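Local coordinates for uncharacterized conserved protein YndB, AHSA1/START domain (Micromonospora chersina, PDB 6V04) that is of unknown function but probably takes part in dynemicin biosynthesis, perhaps as a cyclase/aromatase, as a START/Bet v1-like protein, at residues Gln39-Leu44 with Leu127-Arg132; Trp94-Gly99 with Thr103-Asp108; Gly160-Leu165 with Val171-Ile176. All coordinates share one frame; numbering follows the deposited sequence.

Contact 1 (Gln39-Leu44 with Leu127-Arg132); sequences QWFGHL and LDFVGR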
loop_
_atom_site.group_PDB
_atom_site.type_symbol
_atom_site.label_atom_id
_atom_site.label_comp_id
_atom_site.label_asym_id
_atom_site.label_seq_id
_atom_site.Cartn_x
_atom_site.Cartn_y
_atom_site.Cartn_z
ATOM N N GLN A 39 -10.861 -5.139 -13.864
ATOM C CA GLN A 39 -11.269 -3.949 -14.600
ATOM C C GLN A 39 -11.418 -2.725 -13.713
ATOM O O GLN A 39 -11.463 -1.609 -14.236
ATOM C CB GLN A 39 -12.585 -4.200 -15.340
ATOM C CG GLN A 39 -12.563 -5.417 -16.250
ATOM C CD GLN A 39 -11.458 -5.361 -17.262
ATOM O OE1 GLN A 39 -10.659 -6.293 -17.385
ATOM N NE2 GLN A 39 -11.402 -4.266 -18.003
ATOM N N TRP A 40 -11.518 -2.894 -12.379
ATOM C CA TRP A 40 -11.688 -1.753 -11.486
ATOM C C TRP A 40 -10.819 -1.794 -10.239
ATOM O O TRP A 40 -10.515 -0.725 -9.699
ATOM C CB TRP A 40 -13.172 -1.628 -11.060
ATOM C CG TRP A 40 -13.656 -2.791 -10.242
ATOM C CD1 TRP A 40 -14.131 -3.981 -10.717
ATOM C CD2 TRP A 40 -13.685 -2.887 -8.813
ATOM N NE1 TRP A 40 -14.458 -4.808 -9.669
ATOM C CE2 TRP A 40 -14.185 -4.163 -8.491
ATOM C CE3 TRP A 40 -13.335 -2.020 -7.775
ATOM C CZ2 TRP A 40 -14.357 -4.586 -7.164
ATOM C CZ3 TRP A 40 -13.508 -2.451 -6.453
ATOM C CH2 TRP A 40 -13.989 -3.724 -6.173
ATOM N N PHE A 41 -10.404 -2.970 -9.758
ATOM C CA PHE A 41 -9.716 -3.104 -8.479
ATOM C C PHE A 41 -8.249 -3.472 -8.669
ATOM O O PHE A 41 -7.365 -2.668 -8.363
ATOM C CB PHE A 41 -10.443 -4.147 -7.622
ATOM C CG PHE A 41 -9.877 -4.311 -6.230
ATOM C CD1 PHE A 41 -9.823 -3.242 -5.363
ATOM C CD2 PHE A 41 -9.454 -5.557 -5.781
ATOM C CE1 PHE A 41 -9.321 -3.402 -4.067
ATOM C CE2 PHE A 41 -8.956 -5.722 -4.493
ATOM C CZ PHE A 41 -8.877 -4.642 -3.651
ATOM N N GLY A 42 -7.968 -4.680 -9.133
ATOM C CA GLY A 42 -6.603 -5.156 -9.242
ATOM C C GLY A 42 -6.623 -6.569 -9.769
ATOM O O GLY A 42 -7.682 -7.143 -10.033
ATOM N N HIS A 43 -5.431 -7.130 -9.914
ATOM C CA HIS A 43 -5.262 -8.453 -10.490
ATOM C C HIS A 43 -5.172 -9.501 -9.385
ATOM O O HIS A 43 -4.215 -9.501 -8.606
ATOM C CB HIS A 43 -4.008 -8.505 -11.359
ATOM C CG HIS A 43 -3.698 -9.875 -11.866
ATOM N ND1 HIS A 43 -4.291 -10.399 -12.993
ATOM C CD2 HIS A 43 -2.898 -10.848 -11.370
ATOM C CE1 HIS A 43 -3.856 -11.633 -13.181
ATOM N NE2 HIS A 43 -3.010 -11.930 -12.212
ATOM N N LEU A 44 -6.153 -10.401 -9.341
ATOM C CA LEU A 44 -6.158 -11.513 -8.402
ATOM C C LEU A 44 -5.366 -12.685 -8.961
ATOM O O LEU A 44 -5.577 -13.083 -10.109
ATOM C CB LEU A 44 -7.589 -11.976 -8.123
ATOM C CG LEU A 44 -8.467 -11.075 -7.267
ATOM C CD1 LEU A 44 -9.922 -11.519 -7.304
ATOM C CD2 LEU A 44 -7.939 -11.103 -5.856
ATOM N N LEU A 127 -12.806 4.749 -0.594
ATOM C CA LEU A 127 -13.748 5.538 -1.381
ATOM C C LEU A 127 -13.338 5.559 -2.847
ATOM O O LEU A 127 -14.194 5.552 -3.741
ATOM C CB LEU A 127 -13.843 6.962 -0.832
ATOM C CG LEU A 127 -14.665 7.123 0.451
ATOM C CD1 LEU A 127 -14.554 8.553 0.954
ATOM C CD2 LEU A 127 -16.118 6.758 0.203
ATOM N N ASP A 128 -12.028 5.602 -3.109
ATOM C CA ASP A 128 -11.519 5.515 -4.473
ATOM C C ASP A 128 -11.888 4.176 -5.103
ATOM O O ASP A 128 -12.395 4.120 -6.228
ATOM C CB ASP A 128 -10.004 5.745 -4.430
ATOM C CG ASP A 128 -9.318 5.480 -5.748
ATOM O OD1 ASP A 128 -9.116 4.300 -6.082
ATOM O OD2 ASP A 128 -8.960 6.462 -6.428
ATOM N N PHE A 129 -11.688 3.084 -4.369
ATOM C CA PHE A 129 -11.976 1.773 -4.936
ATOM C C PHE A 129 -13.466 1.597 -5.219
ATOM O O PHE A 129 -13.837 1.094 -6.283
ATOM C CB PHE A 129 -11.466 0.676 -4.000
ATOM C CG PHE A 129 -9.990 0.382 -4.141
ATOM C CD1 PHE A 129 -9.391 0.264 -5.397
ATOM C CD2 PHE A 129 -9.207 0.216 -3.018
ATOM C CE1 PHE A 129 -8.050 -0.023 -5.514
ATOM C CE2 PHE A 129 -7.857 -0.072 -3.133
ATOM C CZ PHE A 129 -7.282 -0.189 -4.385
ATOM N N VAL A 130 -14.346 2.000 -4.293
ATOM C CA VAL A 130 -15.766 1.812 -4.586
ATOM C C VAL A 130 -16.219 2.784 -5.670
ATOM O O VAL A 130 -17.137 2.480 -6.440
ATOM C CB VAL A 130 -16.643 1.906 -3.316
ATOM C CG1 VAL A 130 -16.193 0.860 -2.308
ATOM C CG2 VAL A 130 -16.644 3.301 -2.690
ATOM N N GLY A 131 -15.543 3.928 -5.815
ATOM C CA GLY A 131 -15.848 4.806 -6.928
ATOM C C GLY A 131 -15.479 4.193 -8.263
ATOM O O GLY A 131 -16.165 4.419 -9.265
ATOM N N ARG A 132 -14.408 3.394 -8.292
ATOM C CA ARG A 132 -14.026 2.716 -9.527
ATOM C C ARG A 132 -14.983 1.570 -9.832
ATOM O O ARG A 132 -15.345 1.350 -10.992
ATOM C CB ARG A 132 -12.575 2.220 -9.430
ATOM C CG ARG A 132 -11.568 3.363 -9.359
ATOM C CD ARG A 132 -10.114 2.939 -9.214
ATOM N NE ARG A 132 -9.334 4.108 -8.830
ATOM C CZ ARG A 132 -8.875 5.026 -9.676
ATOM N NH1 ARG A 132 -9.062 4.899 -10.988
ATOM N NH2 ARG A 132 -8.219 6.066 -9.198
#
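Trp40 and Phe41, where helix 34-40 gives way to a turn, lie against one flank of helix 116-139: the CA of Trp40 is 5.4 Å from the CA of Arg132, and the CA of Phe41 lies near that of Phe129 one helical turn earlier. No hydrogen bond crosses the contact, so aromatic and aliphatic packing joins the two segments. Phe41 turns an edge to the face of Phe129 in a T-shaped stack, with centroids 4.7 Å apart and planes at 67°; its CE1 stands over the middle of the Phe129 ring, and CD1 comes within 3.5 Å of Phe129 CD1. Having CG anti to its backbone N (chi1 -176°) carries the Phe41 ring toward the helix. The six-membered ring of Trp40 brings CE3 to 3.5 Å from Phe129 O, while the indole NE1 is satisfied by Ala30 O. Arg132 contributes its aliphatic part: its CB lies 3.6 Å from Trp40 O, a buried carbonyl for which the model offers no polar partner. Its guanidinium turns back along its own helix and grips Asp128 side-on, NE 2.8 Å from OD1 and NH2 bonded to OD2. Flat aromatics suit this junction, where a ring edge meets another ring's face and the indole adds apolar surface. Such packing of a short helical segment on the long helix 116-139 is characteristic of the helix-grip fold of START/Bet v1-like domains.

Contact 2 (Trp94-Gly99 with Thr103-Asp108); sequences WTLTGG and TTLTVD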
loop_
_atom_site.group_PDB
_atom_site.type_symbol
_atom_site.label_atom_id
_atom_site.label_comp_id
_atom_site.label_asym_id
_atom_site.label_seq_id
_atom_site.Cartn_x
_atom_site.Cartn_y
_atom_site.Cartn_z
ATOM N N TRP A 94 -16.609 -7.322 2.544
ATOM C CA TRP A 94 -17.378 -6.721 1.460
ATOM C C TRP A 94 -18.759 -7.351 1.510
ATOM O O TRP A 94 -18.896 -8.555 1.278
ATOM C CB TRP A 94 -16.734 -6.975 0.096
ATOM C CG TRP A 94 -15.420 -6.326 -0.162
ATOM C CD1 TRP A 94 -14.734 -5.468 0.648
ATOM C CD2 TRP A 94 -14.627 -6.489 -1.344
ATOM N NE1 TRP A 94 -13.555 -5.085 0.030
ATOM C CE2 TRP A 94 -13.472 -5.706 -1.185
ATOM C CE3 TRP A 94 -14.786 -7.231 -2.524
ATOM C CZ2 TRP A 94 -12.477 -5.641 -2.156
ATOM C CZ3 TRP A 94 -13.796 -7.161 -3.488
ATOM C CH2 TRP A 94 -12.660 -6.371 -3.296
ATOM N N THR A 95 -19.777 -6.555 1.832
ATOM C CA THR A 95 -21.120 -7.068 2.075
ATOM C C THR A 95 -22.105 -6.380 1.145
ATOM O O THR A 95 -22.113 -5.148 1.047
ATOM C CB THR A 95 -21.522 -6.862 3.536
ATOM O OG1 THR A 95 -20.497 -7.405 4.380
ATOM C CG2 THR A 95 -22.871 -7.527 3.843
ATOM N N LEU A 96 -22.923 -7.177 0.460
ATOM C CA LEU A 96 -23.919 -6.671 -0.473
ATOM C C LEU A 96 -25.299 -6.726 0.153
ATOM O O LEU A 96 -25.696 -7.759 0.704
ATOM C CB LEU A 96 -23.948 -7.487 -1.759
ATOM C CG LEU A 96 -22.683 -7.433 -2.602
ATOM C CD1 LEU A 96 -22.932 -8.148 -3.909
ATOM C CD2 LEU A 96 -22.232 -5.995 -2.828
ATOM N N THR A 97 -26.041 -5.635 0.021
ATOM C CA THR A 97 -27.445 -5.601 0.394
ATOM C C THR A 97 -28.246 -5.090 -0.790
ATOM O O THR A 97 -27.934 -4.033 -1.351
ATOM C CB THR A 97 -27.669 -4.730 1.632
ATOM O OG1 THR A 97 -27.255 -3.387 1.375
ATOM C CG2 THR A 97 -26.862 -5.268 2.799
ATOM N N GLY A 98 -29.246 -5.867 -1.194
ATOM C CA GLY A 98 -30.094 -5.468 -2.297
ATOM C C GLY A 98 -31.190 -4.519 -1.856
ATOM O O GLY A 98 -31.657 -4.549 -0.719
ATOM N N GLY A 99 -31.598 -3.653 -2.785
ATOM C CA GLY A 99 -32.662 -2.709 -2.526
ATOM C C GLY A 99 -33.566 -2.578 -3.733
ATOM O O GLY A 99 -33.298 -3.133 -4.803
ATOM N N THR A 103 -28.241 -1.580 -5.385
ATOM C CA THR A 103 -27.457 -2.476 -4.552
ATOM C C THR A 103 -26.464 -1.651 -3.750
ATOM O O THR A 103 -25.843 -0.729 -4.282
ATOM C CB THR A 103 -26.699 -3.504 -5.400
ATOM O OG1 THR A 103 -27.635 -4.383 -6.037
ATOM C CG2 THR A 103 -25.744 -4.324 -4.525
ATOM N N THR A 104 -26.318 -1.971 -2.467
ATOM C CA THR A 104 -25.322 -1.312 -1.638
ATOM C C THR A 104 -24.194 -2.284 -1.337
ATOM O O THR A 104 -24.443 -3.418 -0.913
ATOM C CB THR A 104 -25.931 -0.799 -0.335
ATOM O OG1 THR A 104 -26.960 0.155 -0.627
ATOM C CG2 THR A 104 -24.860 -0.144 0.524
ATOM N N LEU A 105 -22.962 -1.832 -1.546
ATOM C CA LEU A 105 -21.776 -2.542 -1.091
ATOM C C LEU A 105 -21.237 -1.813 0.132
ATOM O O LEU A 105 -20.970 -0.609 0.071
ATOM C CB LEU A 105 -20.712 -2.610 -2.187
ATOM C CG LEU A 105 -19.300 -3.004 -1.746
ATOM C CD1 LEU A 105 -19.264 -4.445 -1.342
ATOM C CD2 LEU A 105 -18.296 -2.741 -2.868
ATOM N N THR A 106 -21.077 -2.540 1.232
ATOM C CA THR A 106 -20.501 -2.008 2.456
ATOM C C THR A 106 -19.138 -2.648 2.673
ATOM O O THR A 106 -19.029 -3.879 2.703
ATOM C CB THR A 106 -21.413 -2.290 3.656
ATOM O OG1 THR A 106 -22.706 -1.726 3.420
ATOM C CG2 THR A 106 -20.837 -1.704 4.942
ATOM N N VAL A 107 -18.110 -1.817 2.830
ATOM C CA VAL A 107 -16.751 -2.274 3.089
ATOM C C VAL A 107 -16.407 -1.975 4.536
ATOM O O VAL A 107 -16.520 -0.827 4.981
ATOM C CB VAL A 107 -15.728 -1.599 2.166
ATOM C CG1 VAL A 107 -14.317 -2.064 2.539
ATOM C CG2 VAL A 107 -16.041 -1.898 0.706
ATOM N N ASP A 108 -15.988 -3.010 5.261
ATOM C CA ASP A 108 -15.425 -2.900 6.598
ATOM C C ASP A 108 -13.937 -3.208 6.541
ATOM O O ASP A 108 -13.534 -4.187 5.912
ATOM C CB ASP A 108 -16.079 -3.897 7.553
ATOM C CG ASP A 108 -17.535 -3.609 7.808
ATOM O OD1 ASP A 108 -17.847 -2.501 8.283
ATOM O OD2 ASP A 108 -18.362 -4.511 7.550
HETATM O O HOH W 1 -18.846 -5.459 5.011
HETATM O O HOH W 2 -24.250 -3.548 2.252
HETATM O O HOH W 3 -30.311 -3.960 -5.422
#
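Thr103 opens the returning strand of an antiparallel hairpin whose short segments run at 157° to each other. Its OG1 accepts a bond from a water that also takes the N-H of Gly99, bridging the two segments near the turn, and Ala22 O is a second partner of this hydroxyl. Thr104 forms a hydrogen-bonded pair with Thr97: Thr104 N reaches Thr97 O at 2.8 Å in an almost straight bond (178°), and Thr97 N returns to Thr104 O. Their side chains run side by side, Thr97 OG1 3.4 Å from Thr104 CB. Leu105 then turns to the other face, in a non-hydrogen-bonded pair with Leu96. A chi1 of 165° swings Leu105 CG away from the backbone N, and its CD1 meets Leu96 CD2 at 3.7 Å and also touches Trp94 CB. Thr106 pairs with Thr95 through two backbone bonds, the one from Thr106 N to Thr95 O being 2.8 Å long. One water joins Thr106 OG1, Thr95 O and Thr97 OG1; another accepts from Thr95 OG1 at 2.6 Å and donates to Thr106 O and Asp108 OD2. Beta-branched Thr95, Thr97, Thr104 and Thr106 suit this partly solvated face, since they accept extended backbones and can offer hydroxyls to bound water. Val107 packs beside Trp94, its CG2 3.8 Å from CD1 of the indole, and beyond it Asp108 has its second oxygen, OD1, bonded to Trp13 NE1. The alternation leaves Trp94, Leu96, Thr103, Leu105 and Val107 facing helices 24-32 and 116-139, with the other four threonines on the reverse. A beta hairpin with one largely apolar and one hydrated face is characteristic of the curved antiparallel sheet that wraps the long helix in the Bet v1-like helix-grip fold.

Contact 3 (Gly160-Leu165 with Val171-Ile176); sequences GSWHPL and VDWLPI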
loop_
_atom_site.group_PDB
_atom_site.type_symbol
_atom_site.label_atom_id
_atom_site.label_comp_id
_atom_site.label_asym_id
_atom_site.label_seq_id
_atom_site.Cartn_x
_atom_site.Cartn_y
_atom_site.Cartn_z
ATOM N N GLY A 160 11.172 -3.823 21.338
ATOM C CA GLY A 160 12.434 -4.321 21.837
ATOM C C GLY A 160 13.516 -3.256 21.883
ATOM O O GLY A 160 13.267 -2.058 21.728
ATOM N N SER A 161 14.751 -3.721 22.094
ATOM C CA SER A 161 15.889 -2.822 22.262
ATOM C C SER A 161 16.357 -2.198 20.947
ATOM O O SER A 161 16.858 -1.069 20.952
ATOM C CB SER A 161 17.055 -3.570 22.911
ATOM O OG SER A 161 17.500 -4.632 22.083
ATOM N N TRP A 162 16.244 -2.904 19.824
ATOM C CA TRP A 162 16.637 -2.331 18.542
ATOM C C TRP A 162 15.532 -1.413 18.053
ATOM O O TRP A 162 14.355 -1.786 18.074
ATOM C CB TRP A 162 16.900 -3.427 17.502
ATOM C CG TRP A 162 17.409 -2.930 16.156
ATOM C CD1 TRP A 162 18.713 -2.727 15.796
ATOM C CD2 TRP A 162 16.624 -2.600 14.997
ATOM N NE1 TRP A 162 18.790 -2.285 14.494
ATOM C CE2 TRP A 162 17.523 -2.205 13.977
ATOM C CE3 TRP A 162 15.253 -2.607 14.718
ATOM C CZ2 TRP A 162 17.091 -1.805 12.712
ATOM C CZ3 TRP A 162 14.831 -2.212 13.453
ATOM C CH2 TRP A 162 15.751 -1.816 12.467
ATOM N N HIS A 163 15.913 -0.217 17.603
ATOM C CA HIS A 163 14.983 0.725 17.004
ATOM C C HIS A 163 15.519 1.156 15.644
ATOM O O HIS A 163 16.729 1.368 15.508
ATOM C CB HIS A 163 14.794 1.944 17.930
ATOM C CG HIS A 163 13.622 2.805 17.575
ATOM N ND1 HIS A 163 13.574 3.566 16.428
ATOM C CD2 HIS A 163 12.470 3.057 18.240
ATOM C CE1 HIS A 163 12.427 4.219 16.379
ATOM N NE2 HIS A 163 11.741 3.933 17.473
ATOM N N PRO A 164 14.654 1.297 14.632
ATOM C CA PRO A 164 15.144 1.570 13.266
ATOM C C PRO A 164 15.639 2.995 13.039
ATOM O O PRO A 164 16.301 3.237 12.019
ATOM C CB PRO A 164 13.916 1.278 12.389
ATOM C CG PRO A 164 12.753 1.511 13.325
ATOM C CD PRO A 164 13.213 0.973 14.625
ATOM N N LEU A 165 15.313 3.950 13.912
ATOM C CA LEU A 165 15.608 5.350 13.648
ATOM C C LEU A 165 16.705 5.864 14.568
ATOM O O LEU A 165 16.499 6.776 15.384
ATOM C CB LEU A 165 14.338 6.205 13.756
ATOM C CG LEU A 165 13.261 5.820 12.737
ATOM C CD1 LEU A 165 12.073 6.775 12.826
ATOM C CD2 LEU A 165 13.837 5.805 11.311
ATOM N N VAL A 171 21.644 2.046 8.787
ATOM C CA VAL A 171 22.293 1.268 7.731
ATOM C C VAL A 171 21.953 -0.215 7.853
ATOM O O VAL A 171 22.136 -0.974 6.893
ATOM C CB VAL A 171 23.815 1.487 7.746
ATOM C CG1 VAL A 171 24.478 0.650 6.660
ATOM C CG2 VAL A 171 24.145 2.968 7.546
ATOM N N ASP A 172 21.439 -0.640 9.010
ATOM C CA ASP A 172 21.019 -2.026 9.187
ATOM C C ASP A 172 19.878 -2.410 8.252
ATOM O O ASP A 172 19.743 -3.587 7.898
ATOM C CB ASP A 172 20.560 -2.274 10.631
ATOM C CG ASP A 172 21.692 -2.179 11.661
ATOM O OD1 ASP A 172 22.885 -2.232 11.292
ATOM O OD2 ASP A 172 21.380 -2.077 12.874
ATOM N N TRP A 173 19.024 -1.460 7.868
ATOM C CA TRP A 173 17.824 -1.806 7.113
ATOM C C TRP A 173 17.550 -0.924 5.895
ATOM O O TRP A 173 16.781 -1.346 5.015
ATOM C CB TRP A 173 16.594 -1.794 8.042
ATOM C CG TRP A 173 16.179 -0.441 8.530
ATOM C CD1 TRP A 173 16.757 0.293 9.536
ATOM C CD2 TRP A 173 15.100 0.347 8.031
ATOM N NE1 TRP A 173 16.104 1.489 9.683
ATOM C CE2 TRP A 173 15.084 1.550 8.768
ATOM C CE3 TRP A 173 14.140 0.155 7.023
ATOM C CZ2 TRP A 173 14.146 2.551 8.535
ATOM C CZ3 TRP A 173 13.214 1.144 6.800
ATOM C CH2 TRP A 173 13.221 2.331 7.555
ATOM N N LEU A 174 18.152 0.274 5.796
ATOM C CA LEU A 174 17.926 1.120 4.631
ATOM C C LEU A 174 19.006 0.884 3.585
ATOM O O LEU A 174 20.161 0.629 3.930
ATOM C CB LEU A 174 17.935 2.595 5.021
ATOM C CG LEU A 174 16.680 3.067 5.756
ATOM C CD1 LEU A 174 16.914 4.407 6.425
ATOM C CD2 LEU A 174 15.515 3.165 4.793
ATOM N N PRO A 175 18.658 0.992 2.304
ATOM C CA PRO A 175 19.641 0.788 1.216
ATOM C C PRO A 175 20.449 2.047 0.940
ATOM O O PRO A 175 20.371 2.655 -0.127
ATOM C CB PRO A 175 18.738 0.406 0.040
ATOM C CG PRO A 175 17.528 1.235 0.265
ATOM C CD PRO A 175 17.311 1.244 1.763
ATOM N N ILE A 176 21.254 2.454 1.921
ATOM C CA ILE A 176 21.965 3.723 1.865
ATOM C C ILE A 176 23.450 3.499 2.126
ATOM O O ILE A 176 23.865 2.487 2.695
ATOM C CB ILE A 176 21.383 4.741 2.874
ATOM C CG1 ILE A 176 21.474 4.195 4.299
ATOM C CG2 ILE A 176 19.944 5.051 2.515
ATOM C CD1 ILE A 176 21.039 5.193 5.378
#
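This contact closes the connection between strand 151-157 and the short helix 170-173, part of the second antiparallel sheet-and-helix unit of the chain, with two tryptophans holding the loop to the helix. Trp173 NE1 donates to Pro164 O at 2.9 Å; the acceptor lies near the indole plane, and the donor meets the oxygen at a C=O...N angle of 120°, though tilted from the carbonyl plane. Pro164 CB sits 3.5 Å from the same nitrogen, so the proline supplies both a carbonyl and a compact apolar surface. Trp162 reaches across to the helix, its chi1 of -176° placing the indole opposite the backbone N. Its NE1 meets the anti lone pair of Asp172 OD2 at 3.1 Å, with indole and carboxylate nearly coplanar. The CZ2-CH2 edge of the six-membered ring is directed at the face of Trp173 in an offset edge-to-face pair, planes at 82°, CH2 lying 3.7 Å from CD1. Tryptophan suits both places, combining a broad apolar surface with one N-H that can be spent on an acceptor. Trp162 also touches Cys276 and Ala277 of helix 252-277, Leu165 and Pro164 rest on strand 223-230, and Trp173 packs on Leu238 of strand 236-243.

In the fold
After strand 14-20 and helix 24-32 the chain reaches residues 39-44, the opening side of contact 1. It then runs through the remaining strands of the first sheet, makes the hairpin of contact 2, and comes back on helix 116-139 to close contact 1; contact 2 is nested inside that larger loop. The two touch, Phe41 CE2 lying 3.9 Å from Trp94 CH2 and Val130 packing on Val107, so the long helix, the turn after helix 34-40 and the sheet share one core. Contact 3 follows in series, closing a short loop of the second sheet-and-helix unit across the chain's centre, its centre about 35 Å from that of contact 1.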